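Local coordinates for extracellular ligand-binding receptor (Rhodopseudomonas palustris, PDB 4DQD), which probably serves as the solute-binding component of a transporter for aromatic acids, and binds 3-phenylpyruvic acid, at residues S74-S79 with T95-A100; V113-P118 with N340-D345; G285-D290 with L329-S334. All blocks are in the same frame, centred on the assembly; numbering follows the deposited sequence.

Contact 1 of 3, residues S74-S79 with T95-A100; sequences SLTPVS and TMAAAA. With PPY (3-phenylpyruvic acid), chain B.
Ala98 and Thr76 meet beside the flat groups of the bound 3-phenylpyruvic acid: Ala98 CB sits over one face of the phenyl ring, Met96 O comes up to its rim at 3.4 Å from C5', and Ser74 O lies near C6'. At the other end of the ligand, the N-terminus of helix 76-88 takes up the carboxylate, in a lobe of the periplasmic binding protein fold of the leucine-binding protein family. Thr76 N gives a nearly straight bond to PPY O2 (2.6 Å, 166°), just past the N-cap position at Leu75. With chi1 at -66°, Thr76 OG1 is turned back beside its own backbone N. From there Thr76 OG1 donates to the keto oxygen PPY O3 at 2.9 Å and accepts from Ala99 N. Ala98 N is a second donor to O3, and Arg175 also binds the ligand. The methyl of Ala97 fits against the helix start, with CB 3.3 Å from Leu75 C. Deeper in, Ser79 OG and Thr95 OG1 lie side by side, and Ser79 OG donates to Leu75 O from above the carbonyl plane. A water bridges the two loops, giving one hydrogen bond to Ser74 O (2.9 Å) and another to Met96 O (2.8 Å).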
loop_
_atom_site.group_PDB
_atom_site.type_symbol
_atom_site.label_atom_id
_atom_site.label_comp_id
_atom_site.label_asym_id
_atom_site.label_seq_id
_atom_site.Cartn_x
_atom_site.Cartn_y
_atom_site.Cartn_z
ATOM N N SER A 74 -6.338 4.399 3.082
ATOM C CA SER A 74 -5.935 3.531 1.969
ATOM C C SER A 74 -4.930 4.212 1.050
ATOM O O SER A 74 -4.164 3.534 0.343
ATOM C CB SER A 74 -7.158 3.179 1.119
ATOM O OG SER A 74 -8.192 2.610 1.895
ATOM N N LEU A 75 -4.942 5.542 1.045
ATOM C CA LEU A 75 -4.160 6.336 0.105
ATOM C C LEU A 75 -3.241 7.276 0.853
ATOM O O LEU A 75 -3.533 7.685 1.982
ATOM C CB LEU A 75 -5.082 7.181 -0.789
ATOM C CG LEU A 75 -6.316 6.485 -1.377
ATOM C CD1 LEU A 75 -7.118 7.469 -2.248
ATOM C CD2 LEU A 75 -5.915 5.256 -2.192
ATOM N N THR A 76 -2.144 7.643 0.210
ATOM C CA THR A 76 -1.170 8.533 0.830
ATOM C C THR A 76 -1.699 9.924 1.224
ATOM O O THR A 76 -1.527 10.341 2.371
ATOM C CB THR A 76 0.095 8.635 -0.033
ATOM O OG1 THR A 76 0.735 7.350 -0.048
ATOM C CG2 THR A 76 1.060 9.679 0.538
ATOM N N PRO A 77 -2.334 10.649 0.287
ATOM C CA PRO A 77 -2.777 12.005 0.650
ATOM C C PRO A 77 -3.836 11.970 1.748
ATOM O O PRO A 77 -3.942 12.908 2.539
ATOM C CB PRO A 77 -3.365 12.561 -0.653
ATOM C CG PRO A 77 -3.516 11.388 -1.571
ATOM C CD PRO A 77 -2.497 10.372 -1.148
ATOM N N VAL A 78 -4.593 10.881 1.803
ATOM C CA VAL A 78 -5.668 10.744 2.776
ATOM C C VAL A 78 -5.097 10.389 4.143
ATOM O O VAL A 78 -5.647 10.772 5.185
ATOM C CB VAL A 78 -6.691 9.675 2.303
ATOM C CG1 VAL A 78 -7.830 9.553 3.276
ATOM C CG2 VAL A 78 -7.234 10.060 0.917
ATOM N N SER A 79 -3.974 9.671 4.136
ATOM C CA SER A 79 -3.336 9.216 5.374
ATOM C C SER A 79 -2.459 10.279 6.032
ATOM O O SER A 79 -2.272 10.261 7.250
ATOM C CB SER A 79 -2.466 7.984 5.092
ATOM O OG SER A 79 -3.257 6.882 4.663
ATOM N N THR A 95 -1.003 2.670 9.115
ATOM C CA THR A 95 -1.470 3.201 7.843
ATOM C C THR A 95 -1.462 2.091 6.813
ATOM O O THR A 95 -0.638 1.184 6.880
ATOM C CB THR A 95 -0.652 4.411 7.360
ATOM O OG1 THR A 95 -1.247 4.928 6.158
ATOM C CG2 THR A 95 0.799 4.036 7.075
HETATM N N MSE A 96 -2.401 2.147 5.872
HETATM C CA MSE A 96 -2.468 1.129 4.823
HETATM C C MSE A 96 -1.970 1.651 3.483
HETATM O O MSE A 96 -2.058 0.954 2.471
HETATM C CB MSE A 96 -3.887 0.554 4.700
HETATM C CG MSE A 96 -4.326 -0.176 5.956
HETATM SE SE MSE A 96 -6.130 -0.889 5.808
HETATM C CE MSE A 96 -7.176 0.793 5.780
ATOM N N ALA A 97 -1.430 2.870 3.483
ATOM C CA ALA A 97 -0.930 3.499 2.256
ATOM C C ALA A 97 0.580 3.283 2.050
ATOM O O ALA A 97 1.233 2.626 2.863
ATOM C CB ALA A 97 -1.286 4.984 2.245
ATOM N N ALA A 98 1.135 3.819 0.960
ATOM C CA ALA A 98 2.441 3.322 0.498
ATOM C C ALA A 98 3.626 4.284 0.572
ATOM O O ALA A 98 4.770 3.836 0.647
ATOM C CB ALA A 98 2.316 2.787 -0.932
ATOM N N ALA A 99 3.380 5.590 0.518
ATOM C CA ALA A 99 4.505 6.518 0.383
ATOM C C ALA A 99 5.438 6.509 1.591
ATOM O O ALA A 99 4.990 6.444 2.738
ATOM C CB ALA A 99 4.015 7.932 0.087
ATOM N N ALA A 100 6.737 6.604 1.323
ATOM C CA ALA A 100 7.732 6.536 2.386
ATOM C C ALA A 100 7.536 7.638 3.423
ATOM O O ALA A 100 7.771 7.423 4.613
ATOM C CB ALA A 100 9.145 6.609 1.799
HETATM C C1 PPY B . -1.857 6.047 -2.886
HETATM O O1 PPY B . -2.546 5.879 -3.930
HETATM O O2 PPY B . -1.718 7.131 -2.319
HETATM C C2 PPY B . -1.140 4.910 -2.327
HETATM O O3 PPY B . -0.548 5.054 -1.252
HETATM C C3 PPY B . -1.235 3.726 -3.214
HETATM C "C1'" PPY B . -0.875 2.418 -2.628
HETATM C "C2'" PPY B . -0.086 1.551 -3.335
HETATM C "C3'" PPY B . 0.278 0.225 -2.764
HETATM C "C4'" PPY B . -0.196 -0.140 -1.531
HETATM C "C5'" PPY B . -1.070 0.807 -0.784
HETATM C "C6'" PPY B . -1.399 2.022 -1.298
HETATM O O HOH W 1 -4.242 0.681 0.764
#

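Contact 2 of 3, residues V113-P118 with N340-D345; sequences VYKVVP and NHNGYD. With PPY (3-phenylpyruvic acid), chain B.
Tyr114 and Lys115 run beside His341 and Asn342 in nearly the same direction, the touching parts only 10° apart, yet the backbones share just one weak bond, from Lys115 N to His341 O. Side chains supply the rest. The His341 ring lies on the Tyr114 ring as an offset stack, centroids 4.0 Å apart, with Tyr114 CE1 over the centre of the imidazole. In its own plane, His341 ND1 donates to Val113 O at 2.7 Å, and NE2 is bonded to Glu322. An alanine in place of His341 would probably leave Val113 O without this donor and uncover one face of the tyrosine. The Asn342 amide is extended away from the backbone N (chi1 -176°), and its ND2 serves two carbonyls, Lys115 O at 2.9 Å and Val117 O at 2.8 Å. Lys115 NZ reaches Val117 O from the opposite face and also binds Ala98 O. Pro118 CG rests over one face of the Tyr344 ring in a CH-pi contact, 4.1 Å from its centroid. Strand 113-115 is the outermost of its sheet, and the chain leaves it for helix 120-133 and the second sheet, consistent with the interdomain hinge of type I periplasmic binding proteins.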
loop_
_atom_site.group_PDB
_atom_site.type_symbol
_atom_site.label_atom_id
_atom_site.label_comp_id
_atom_site.label_asym_id
_atom_site.label_seq_id
_atom_site.Cartn_x
_atom_site.Cartn_y
_atom_site.Cartn_z
ATOM N N VAL A 113 3.377 5.768 14.324
ATOM C CA VAL A 113 2.852 5.247 13.067
ATOM C C VAL A 113 3.595 3.998 12.614
ATOM O O VAL A 113 4.823 3.952 12.664
ATOM C CB VAL A 113 2.946 6.323 11.960
ATOM C CG1 VAL A 113 2.335 5.808 10.652
ATOM C CG2 VAL A 113 2.256 7.596 12.416
ATOM N N TYR A 114 2.846 2.994 12.158
ATOM C CA TYR A 114 3.444 1.791 11.557
ATOM C C TYR A 114 2.859 1.570 10.177
ATOM O O TYR A 114 1.790 2.099 9.865
ATOM C CB TYR A 114 3.219 0.568 12.453
ATOM C CG TYR A 114 3.983 0.710 13.745
ATOM C CD1 TYR A 114 5.340 0.395 13.802
ATOM C CD2 TYR A 114 3.377 1.236 14.878
ATOM C CE1 TYR A 114 6.054 0.553 14.968
ATOM C CE2 TYR A 114 4.086 1.407 16.048
ATOM C CZ TYR A 114 5.422 1.066 16.087
ATOM O OH TYR A 114 6.126 1.242 17.247
ATOM N N LYS A 115 3.555 0.793 9.350
ATOM C CA LYS A 115 3.222 0.771 7.925
ATOM C C LYS A 115 3.604 -0.554 7.292
ATOM O O LYS A 115 4.781 -0.809 7.053
ATOM C CB LYS A 115 3.956 1.925 7.235
ATOM C CG LYS A 115 3.683 2.080 5.743
ATOM C CD LYS A 115 4.383 3.343 5.234
ATOM C CE LYS A 115 4.209 3.516 3.748
ATOM N NZ LYS A 115 5.006 2.488 3.005
ATOM N N VAL A 116 2.615 -1.404 7.020
ATOM C CA VAL A 116 2.913 -2.718 6.450
ATOM C C VAL A 116 3.234 -2.735 4.952
ATOM O O VAL A 116 3.882 -3.661 4.486
ATOM C CB VAL A 116 1.797 -3.759 6.717
ATOM C CG1 VAL A 116 1.635 -3.986 8.212
ATOM C CG2 VAL A 116 0.482 -3.327 6.068
ATOM N N VAL A 117 2.764 -1.747 4.185
ATOM C CA VAL A 117 3.088 -1.733 2.758
ATOM C C VAL A 117 4.535 -1.270 2.605
ATOM O O VAL A 117 4.927 -0.285 3.212
ATOM C CB VAL A 117 2.183 -0.764 1.980
ATOM C CG1 VAL A 117 2.661 -0.649 0.518
ATOM C CG2 VAL A 117 0.727 -1.236 2.050
ATOM N N PRO A 118 5.345 -1.989 1.822
ATOM C CA PRO A 118 6.736 -1.523 1.742
ATOM C C PRO A 118 6.851 -0.101 1.199
ATOM O O PRO A 118 6.126 0.287 0.275
ATOM C CB PRO A 118 7.380 -2.520 0.762
ATOM C CG PRO A 118 6.555 -3.779 0.940
ATOM C CD PRO A 118 5.143 -3.271 1.119
ATOM N N ASN A 340 12.836 2.603 12.081
ATOM C CA ASN A 340 12.194 2.062 10.883
ATOM C C ASN A 340 10.869 1.392 11.229
ATOM O O ASN A 340 10.847 0.261 11.706
ATOM C CB ASN A 340 13.122 1.068 10.165
ATOM C CG ASN A 340 12.555 0.610 8.835
ATOM O OD1 ASN A 340 11.414 0.902 8.518
ATOM N ND2 ASN A 340 13.359 -0.109 8.047
ATOM N N HIS A 341 9.771 2.116 11.009
ATOM C CA HIS A 341 8.436 1.618 11.313
ATOM C C HIS A 341 7.749 1.046 10.080
ATOM O O HIS A 341 6.522 0.844 10.069
ATOM C CB HIS A 341 7.598 2.732 11.949
ATOM C CG HIS A 341 7.897 2.959 13.400
ATOM N ND1 HIS A 341 7.071 3.708 14.212
ATOM C CD2 HIS A 341 8.907 2.519 14.189
ATOM C CE1 HIS A 341 7.562 3.722 15.440
ATOM N NE2 HIS A 341 8.673 3.007 15.454
ATOM N N ASN A 342 8.556 0.779 9.051
ATOM C CA ASN A 342 8.097 0.103 7.836
ATOM C C ASN A 342 8.575 -1.350 7.920
ATOM O O ASN A 342 7.756 -2.274 7.972
ATOM C CB ASN A 342 8.640 0.846 6.605
ATOM C CG ASN A 342 8.143 0.273 5.287
ATOM O OD1 ASN A 342 8.918 0.151 4.339
ATOM N ND2 ASN A 342 6.855 -0.048 5.207
ATOM N N GLY A 343 9.893 -1.552 7.972
ATOM C CA GLY A 343 10.444 -2.846 8.346
ATOM C C GLY A 343 11.064 -3.668 7.233
ATOM O O GLY A 343 11.456 -4.806 7.466
ATOM N N TYR A 344 11.177 -3.097 6.037
ATOM C CA TYR A 344 11.599 -3.861 4.863
ATOM C C TYR A 344 12.894 -3.366 4.255
ATOM O O TYR A 344 13.267 -2.198 4.401
ATOM C CB TYR A 344 10.519 -3.781 3.778
ATOM C CG TYR A 344 9.167 -4.209 4.272
ATOM C CD1 TYR A 344 8.863 -5.563 4.448
ATOM C CD2 TYR A 344 8.206 -3.260 4.606
ATOM C CE1 TYR A 344 7.612 -5.956 4.929
ATOM C CE2 TYR A 344 6.956 -3.632 5.073
ATOM C CZ TYR A 344 6.663 -4.984 5.233
ATOM O OH TYR A 344 5.411 -5.329 5.719
ATOM N N ASP A 345 13.568 -4.261 3.540
ATOM C CA ASP A 345 14.650 -3.855 2.656
ATOM C C ASP A 345 14.406 -4.414 1.249
ATOM O O ASP A 345 13.304 -4.900 0.954
ATOM C CB ASP A 345 16.023 -4.255 3.218
ATOM C CG ASP A 345 16.170 -5.750 3.403
ATOM O OD1 ASP A 345 15.505 -6.507 2.673
ATOM O OD2 ASP A 345 16.963 -6.169 4.278
HETATM C C1 PPY B . -1.857 6.047 -2.886
HETATM O O1 PPY B . -2.546 5.879 -3.930
HETATM O O2 PPY B . -1.718 7.131 -2.319
HETATM C C2 PPY B . -1.140 4.910 -2.327
HETATM O O3 PPY B . -0.548 5.054 -1.252
HETATM C C3 PPY B . -1.235 3.726 -3.214
HETATM C "C1'" PPY B . -0.875 2.418 -2.628
HETATM C "C2'" PPY B . -0.086 1.551 -3.335
HETATM C "C3'" PPY B . 0.278 0.225 -2.764
HETATM C "C4'" PPY B . -0.196 -0.140 -1.531
HETATM C "C5'" PPY B . -1.070 0.807 -0.784
HETATM C "C6'" PPY B . -1.399 2.022 -1.298
#

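Contact 3 of 3, residues G285-D290 with L329-S334; sequences GVHLWD and LNNGLS. With 3PY (3-hydroxypyruvic acid), chain E; PPY (3-phenylpyruvic acid), chain B.
Asp290, its CG beside the backbone N and anti to the carbonyl carbon, swings its carboxylate into the type I turn from Leu329 to Gly332, where donors from two asparagines surround it. Its OD2 accepts twice from Asn331: the backbone N comes in nearly end-on to the C-O bond at 3.0 Å, while ND2 arrives on the anti side at 2.9 Å. OD1 takes Asn330 ND2 on its syn side through an almost straight bond (3.1 Å, 173°), the amide and carboxylate planes only 19° apart, with a weak bond from Asn330 N in addition. This many N-H groups around a buried acid would probably favour its ionised form. Asn331 ND2 has a further acceptor, His287 ND1, which lies in the amide plane at 3.1 Å and 162°. This bond probably helps to hold the imidazole in its rotation, with His287 NE2 passing obliquely by the phenyl ring of 3-phenylpyruvic acid, 3.6 Å from C4'. Asn330 ND2 has a weak second partner in Val264 O. Val286 CG2 presses on the Asn330 amide, 3.3 Å from CG. Inside the turn, Leu329 N bonds to Gly332 O and Gly332 N to Leu329 O. Trp289 offers a face of its indole to 3-hydroxypyruvic acid, with O1 3.4 Å above the plane; Arg267, Thr293 and Glu296 also bind this molecule. The contact thus joins helix 284-305 to the tip of the antiparallel hairpin 327-329/332-334, with helix 260-275 packed on Val286 and Trp289 and helix 18-27 touching His287 and Leu288.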
loop_
_atom_site.group_PDB
_atom_site.type_symbol
_atom_site.label_atom_id
_atom_site.label_comp_id
_atom_site.label_asym_id
_atom_site.label_seq_id
_atom_site.Cartn_x
_atom_site.Cartn_y
_atom_site.Cartn_z
ATOM N N GLY A 285 -6.880 -5.783 0.560
ATOM C CA GLY A 285 -7.451 -6.225 1.817
ATOM C C GLY A 285 -6.360 -6.713 2.752
ATOM O O GLY A 285 -6.504 -6.654 3.976
ATOM N N VAL A 286 -5.259 -7.197 2.177
ATOM C CA VAL A 286 -4.206 -7.786 2.999
ATOM C C VAL A 286 -3.442 -6.710 3.748
ATOM O O VAL A 286 -2.762 -6.993 4.739
ATOM C CB VAL A 286 -3.242 -8.703 2.181
ATOM C CG1 VAL A 286 -1.983 -7.949 1.745
ATOM C CG2 VAL A 286 -2.879 -9.943 3.005
ATOM N N HIS A 287 -3.576 -5.460 3.310
ATOM C CA HIS A 287 -2.937 -4.383 4.062
ATOM C C HIS A 287 -3.621 -4.146 5.409
ATOM O O HIS A 287 -2.984 -3.713 6.366
ATOM C CB HIS A 287 -2.870 -3.117 3.224
ATOM C CG HIS A 287 -2.180 -3.314 1.916
ATOM N ND1 HIS A 287 -1.222 -4.287 1.724
ATOM C CD2 HIS A 287 -2.297 -2.663 0.732
ATOM C CE1 HIS A 287 -0.785 -4.234 0.477
ATOM N NE2 HIS A 287 -1.416 -3.253 -0.142
ATOM N N LEU A 288 -4.910 -4.456 5.486
ATOM C CA LEU A 288 -5.607 -4.439 6.777
ATOM C C LEU A 288 -5.229 -5.685 7.571
ATOM O O LEU A 288 -4.913 -5.619 8.754
ATOM C CB LEU A 288 -7.123 -4.411 6.570
ATOM C CG LEU A 288 -7.977 -4.530 7.835
ATOM C CD1 LEU A 288 -7.566 -3.512 8.909
ATOM C CD2 LEU A 288 -9.477 -4.411 7.516
ATOM N N TRP A 289 -5.264 -6.832 6.896
ATOM C CA TRP A 289 -4.940 -8.104 7.533
ATOM C C TRP A 289 -3.546 -8.071 8.169
ATOM O O TRP A 289 -3.396 -8.422 9.341
ATOM C CB TRP A 289 -5.032 -9.231 6.487
ATOM C CG TRP A 289 -4.836 -10.614 7.033
ATOM C CD1 TRP A 289 -3.674 -11.335 7.045
ATOM C CD2 TRP A 289 -5.836 -11.451 7.626
ATOM N NE1 TRP A 289 -3.891 -12.570 7.608
ATOM C CE2 TRP A 289 -5.210 -12.665 7.975
ATOM C CE3 TRP A 289 -7.201 -11.291 7.896
ATOM C CZ2 TRP A 289 -5.903 -13.718 8.581
ATOM C CZ3 TRP A 289 -7.887 -12.335 8.501
ATOM C CH2 TRP A 289 -7.235 -13.531 8.842
ATOM N N ASP A 290 -2.532 -7.646 7.408
ATOM C CA ASP A 290 -1.158 -7.654 7.917
ATOM C C ASP A 290 -1.005 -6.632 9.052
ATOM O O ASP A 290 -0.231 -6.847 9.991
ATOM C CB ASP A 290 -0.146 -7.296 6.815
ATOM C CG ASP A 290 0.217 -8.461 5.892
ATOM O OD1 ASP A 290 -0.108 -9.646 6.161
ATOM O OD2 ASP A 290 0.883 -8.163 4.877
ATOM N N LEU A 329 5.147 -11.325 6.531
ATOM C CA LEU A 329 3.825 -10.798 6.222
ATOM C C LEU A 329 3.558 -11.003 4.736
ATOM O O LEU A 329 4.472 -11.307 3.962
ATOM C CB LEU A 329 3.769 -9.304 6.528
ATOM C CG LEU A 329 3.949 -8.918 7.997
ATOM C CD1 LEU A 329 3.998 -7.395 8.117
ATOM C CD2 LEU A 329 2.819 -9.491 8.855
ATOM N N ASN A 330 2.306 -10.830 4.329
ATOM C CA ASN A 330 2.002 -10.854 2.904
ATOM C C ASN A 330 2.749 -9.749 2.170
ATOM O O ASN A 330 3.074 -9.875 0.990
ATOM C CB ASN A 330 0.501 -10.709 2.703
ATOM C CG ASN A 330 -0.243 -11.963 3.082
ATOM O OD1 ASN A 330 -0.363 -12.875 2.265
ATOM N ND2 ASN A 330 -0.730 -12.034 4.328
ATOM N N ASN A 331 3.030 -8.670 2.893
ATOM C CA ASN A 331 3.759 -7.545 2.332
ATOM C C ASN A 331 5.273 -7.701 2.304
ATOM O O ASN A 331 5.961 -6.878 1.701
ATOM C CB ASN A 331 3.400 -6.269 3.090
ATOM C CG ASN A 331 2.160 -5.601 2.540
ATOM O OD1 ASN A 331 2.227 -4.877 1.540
ATOM N ND2 ASN A 331 1.019 -5.823 3.194
ATOM N N GLY A 332 5.797 -8.754 2.928
ATOM C CA GLY A 332 7.227 -9.004 2.896
ATOM C C GLY A 332 7.803 -9.417 4.245
ATOM O O GLY A 332 7.062 -9.699 5.182
ATOM N N LEU A 333 9.132 -9.438 4.338
ATOM C CA LEU A 333 9.801 -9.836 5.576
ATOM C C LEU A 333 10.046 -8.592 6.415
ATOM O O LEU A 333 10.837 -7.730 6.032
ATOM C CB LEU A 333 11.122 -10.533 5.265
ATOM C CG LEU A 333 11.943 -10.945 6.485
ATOM C CD1 LEU A 333 11.190 -11.978 7.304
ATOM C CD2 LEU A 333 13.278 -11.501 6.011
ATOM N N SER A 334 9.354 -8.515 7.548
ATOM C CA SER A 334 9.274 -7.300 8.350
ATOM C C SER A 334 10.144 -7.348 9.595
ATOM O O SER A 334 10.048 -8.273 10.403
ATOM C CB SER A 334 7.823 -7.061 8.769
ATOM O OG SER A 334 7.708 -5.900 9.589
HETATM C C1 3PY E . -3.989 -11.572 11.320
HETATM O O1 3PY E . -3.957 -10.533 10.612
HETATM O O2 3PY E . -2.954 -12.274 11.495
HETATM C C2 3PY E . -5.278 -11.956 11.948
HETATM O O3 3PY E . -5.391 -13.023 12.538
HETATM C C3 3PY E . -6.402 -10.991 11.885
HETATM O O4 3PY E . -6.297 -10.202 13.017
HETATM C C1 PPY B . -1.857 6.047 -2.886
HETATM O O1 PPY B . -2.546 5.879 -3.930
HETATM O O2 PPY B . -1.718 7.131 -2.319
HETATM C C2 PPY B . -1.140 4.910 -2.327
HETATM O O3 PPY B . -0.548 5.054 -1.252
HETATM C C3 PPY B . -1.235 3.726 -3.214
HETATM C "C1'" PPY B . -0.875 2.418 -2.628
HETATM C "C2'" PPY B . -0.086 1.551 -3.335
HETATM C "C3'" PPY B . 0.278 0.225 -2.764
HETATM C "C4'" PPY B . -0.196 -0.140 -1.531
HETATM C "C5'" PPY B . -1.070 0.807 -0.784
HETATM C "C6'" PPY B . -1.399 2.022 -1.298
#

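In the fold
All three contacts reach 3-phenylpyruvic acid: contact 1 binds its carboxylate and keto groups, while Val117 of contact 2 and His287 of contact 3 each place an atom 3.6 Å from C4' of the phenyl ring (Val117 CG1 and His287 NE2). Contacts 1 and 2, with centres 12 Å apart, are joined by Lys115 NZ, bonded to Ala98 O at 2.7 Å. Contact 3 lies within the chain loop closed by contact 2, their centres 10 Å apart, and Asn331 packs against Val116, Pro118 and Tyr344. Contacts 1 and 3 meet through Met96, a selenomethionine whose SE is 3.7 Å from Leu288 CA. Its side chain is about 11 Å, nearest atom to nearest atom, from 3-hydroxypyruvic acid, which binds at a separate site.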